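Local atomic coordinates of copper homeostasis operon regulatory protein (PDB entry 3AAI), a protein that probably binds the regulatory DNA of a copper homeostasis operon as a metal-responsive repressor of transcription. Residues E28-M33 with V42-Q47. Sequence-based numbering, arbitrary orientation.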
loop_
_atom_site.group_PDB
_atom_site.type_symbol
_atom_site.label_atom_id
_atom_site.label_comp_id
_atom_site.label_asym_id
_atom_site.label_seq_id
_atom_site.Cartn_x
_atom_site.Cartn_y
_atom_site.Cartn_z
ATOM N N GLU A 28 -7.610 -20.709 3.719
ATOM C CA GLU A 28 -7.804 -21.790 4.683
ATOM C C GLU A 28 -6.478 -22.476 4.996
ATOM O O GLU A 28 -6.299 -23.042 6.077
ATOM C CB GLU A 28 -8.794 -22.828 4.151
ATOM C CG GLU A 28 -10.172 -22.279 3.906
ATOM C CD GLU A 28 -11.184 -23.370 3.636
ATOM O OE1 GLU A 28 -11.347 -24.251 4.508
ATOM O OE2 GLU A 28 -11.813 -23.341 2.555
ATOM N N GLY A 29 -5.557 -22.441 4.038
ATOM C CA GLY A 29 -4.254 -23.039 4.264
ATOM C C GLY A 29 -3.501 -22.254 5.326
ATOM O O GLY A 29 -2.778 -22.826 6.138
ATOM N N ILE A 30 -3.668 -20.935 5.324
ATOM C CA ILE A 30 -2.986 -20.104 6.309
ATOM C C ILE A 30 -3.606 -20.387 7.676
ATOM O O ILE A 30 -2.923 -20.390 8.709
ATOM C CB ILE A 30 -3.117 -18.606 5.960
ATOM C CG1 ILE A 30 -2.542 -18.360 4.558
ATOM C CG2 ILE A 30 -2.375 -17.759 7.000
ATOM C CD1 ILE A 30 -2.523 -16.903 4.134
ATOM N N LEU A 31 -4.910 -20.634 7.662
ATOM C CA LEU A 31 -5.655 -20.962 8.863
ATOM C C LEU A 31 -5.119 -22.251 9.470
ATOM O O LEU A 31 -4.960 -22.344 10.687
ATOM C CB LEU A 31 -7.137 -21.134 8.530
ATOM C CG LEU A 31 -7.999 -19.874 8.563
ATOM C CD1 LEU A 31 -9.378 -20.184 8.008
ATOM C CD2 LEU A 31 -8.099 -19.377 10.005
ATOM N N ARG A 32 -4.839 -23.245 8.627
ATOM C CA ARG A 32 -4.318 -24.522 9.120
ATOM C C ARG A 32 -2.918 -24.334 9.704
ATOM O O ARG A 32 -2.574 -24.939 10.717
ATOM C CB ARG A 32 -4.259 -25.570 8.001
ATOM C CG ARG A 32 -4.273 -27.004 8.524
ATOM C CD ARG A 32 -4.180 -28.031 7.410
ATOM N NE ARG A 32 -2.793 -28.335 7.091
ATOM C CZ ARG A 32 -2.111 -29.341 7.623
ATOM N NH1 ARG A 32 -2.690 -30.156 8.493
ATOM N NH2 ARG A 32 -0.839 -29.513 7.302
HETATM N N MSE A 33 -2.115 -23.497 9.053
HETATM C CA MSE A 33 -0.761 -23.216 9.515
HETATM C C MSE A 33 -0.793 -22.647 10.933
HETATM O O MSE A 33 -0.004 -23.042 11.788
HETATM C CB MSE A 33 -0.081 -22.208 8.588
HETATM C CG MSE A 33 0.215 -22.746 7.195
HETATM SE SE MSE A 33 0.890 -21.376 6.017
HETATM C CE MSE A 33 2.751 -21.399 6.563
ATOM N N VAL A 42 7.728 -16.301 9.017
ATOM C CA VAL A 42 8.090 -15.803 7.704
ATOM C C VAL A 42 7.269 -16.439 6.587
ATOM O O VAL A 42 6.892 -15.760 5.630
ATOM C CB VAL A 42 9.592 -16.025 7.417
ATOM C CG1 VAL A 42 9.930 -15.547 6.013
ATOM C CG2 VAL A 42 10.426 -15.272 8.437
ATOM N N ASP A 43 6.992 -17.736 6.698
ATOM C CA ASP A 43 6.204 -18.403 5.665
ATOM C C ASP A 43 4.771 -17.894 5.732
ATOM O O ASP A 43 4.130 -17.682 4.706
ATOM C CB ASP A 43 6.229 -19.929 5.839
ATOM C CG ASP A 43 5.628 -20.667 4.633
ATOM O OD1 ASP A 43 5.898 -20.255 3.483
ATOM O OD2 ASP A 43 4.900 -21.663 4.825
ATOM N N VAL A 44 4.274 -17.694 6.946
ATOM C CA VAL A 44 2.923 -17.184 7.124
ATOM C C VAL A 44 2.818 -15.783 6.521
ATOM O O VAL A 44 1.817 -15.454 5.877
ATOM C CB VAL A 44 2.525 -17.137 8.619
ATOM C CG1 VAL A 44 1.229 -16.338 8.796
ATOM C CG2 VAL A 44 2.310 -18.546 9.131
ATOM N N LEU A 45 3.846 -14.957 6.723
ATOM C CA LEU A 45 3.836 -13.604 6.164
ATOM C C LEU A 45 3.824 -13.689 4.644
ATOM O O LEU A 45 3.117 -12.932 3.972
ATOM C CB LEU A 45 5.057 -12.802 6.628
ATOM C CG LEU A 45 5.098 -12.441 8.117
ATOM C CD1 LEU A 45 6.354 -11.616 8.403
ATOM C CD2 LEU A 45 3.834 -11.664 8.502
ATOM N N LYS A 46 4.602 -14.622 4.104
ATOM C CA LYS A 46 4.654 -14.810 2.659
ATOM C C LYS A 46 3.334 -15.326 2.099
ATOM O O LYS A 46 2.906 -14.907 1.022
ATOM C CB LYS A 46 5.777 -15.778 2.281
ATOM C CG LYS A 46 7.171 -15.167 2.377
ATOM C CD LYS A 46 8.213 -16.099 1.783
ATOM C CE LYS A 46 9.601 -15.497 1.866
ATOM N NZ LYS A 46 10.624 -16.427 1.319
ATOM N N GLN A 47 2.696 -16.251 2.809
ATOM C CA GLN A 47 1.419 -16.785 2.332
ATOM C C GLN A 47 0.385 -15.649 2.309
ATOM O O GLN A 47 -0.367 -15.499 1.344
ATOM C CB GLN A 47 0.927 -17.925 3.237
ATOM C CG GLN A 47 1.807 -19.184 3.257
ATOM C CD GLN A 47 1.871 -19.909 1.915
ATOM O OE1 GLN A 47 1.029 -19.706 1.035
ATOM N NE2 GLN A 47 2.865 -20.772 1.761
#
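With CG of Met33 anti to its carbonyl carbon (chi1 -68°) and an extended chi2, the side chain of this residue, a selenomethionine, runs from helix 10-34 toward Gln47 and Val44, and the bend at chi3 carries CE past the selenium to the second helix. Gln47 comes the other way, its CG anti to its own carbonyl carbon and its chain folded at chi2 (-65°), which turns CB and CG toward Ile30 and Met33 while the amide continues to His26. The two chains meet at about a right angle, Met33 SE lying 3.6 Å from Gln47 CG, while Met33 CE reaches Val44 CG2 at 3.9 Å. Asp43 flanks the same methyl group, but the modelled approach of its carboxylate is doubtfully short.

These residues pack the antiparallel helical hairpin of the CsoR family at its closed end: helices 10-34 and 41-69 are joined by a short connection, and the axes of 28-33 and 42-47 approach to 10.4 Å, with N-to-C directions 165° apart.

One turn back along the first helix, Ile30 packs against Gln47 nearer its backbone, at CB and the carbonyl carbon. Its CD1 lies 3.7 Å from Gln47 CB, and its CG2 faces Val44 CG1 more loosely, at 4.3 Å. Ile30 and Val44 also form the closest backbone pair, with CA atoms 6.6 Å apart. Farther into the hairpin, Ile30 continues onto Leu48 and Val51. The amide oxygen of Gln47, turned from the apolar contact, accepts a hydrogen bond from NE2 of His26 on the first helix, giving its folded chain a polar tether. On other faces of the hairpin the second subunit takes over: its Leu20 packs on Leu31, its Val62 on Leu45, and its Glu89 forms a salt bridge with Lys46.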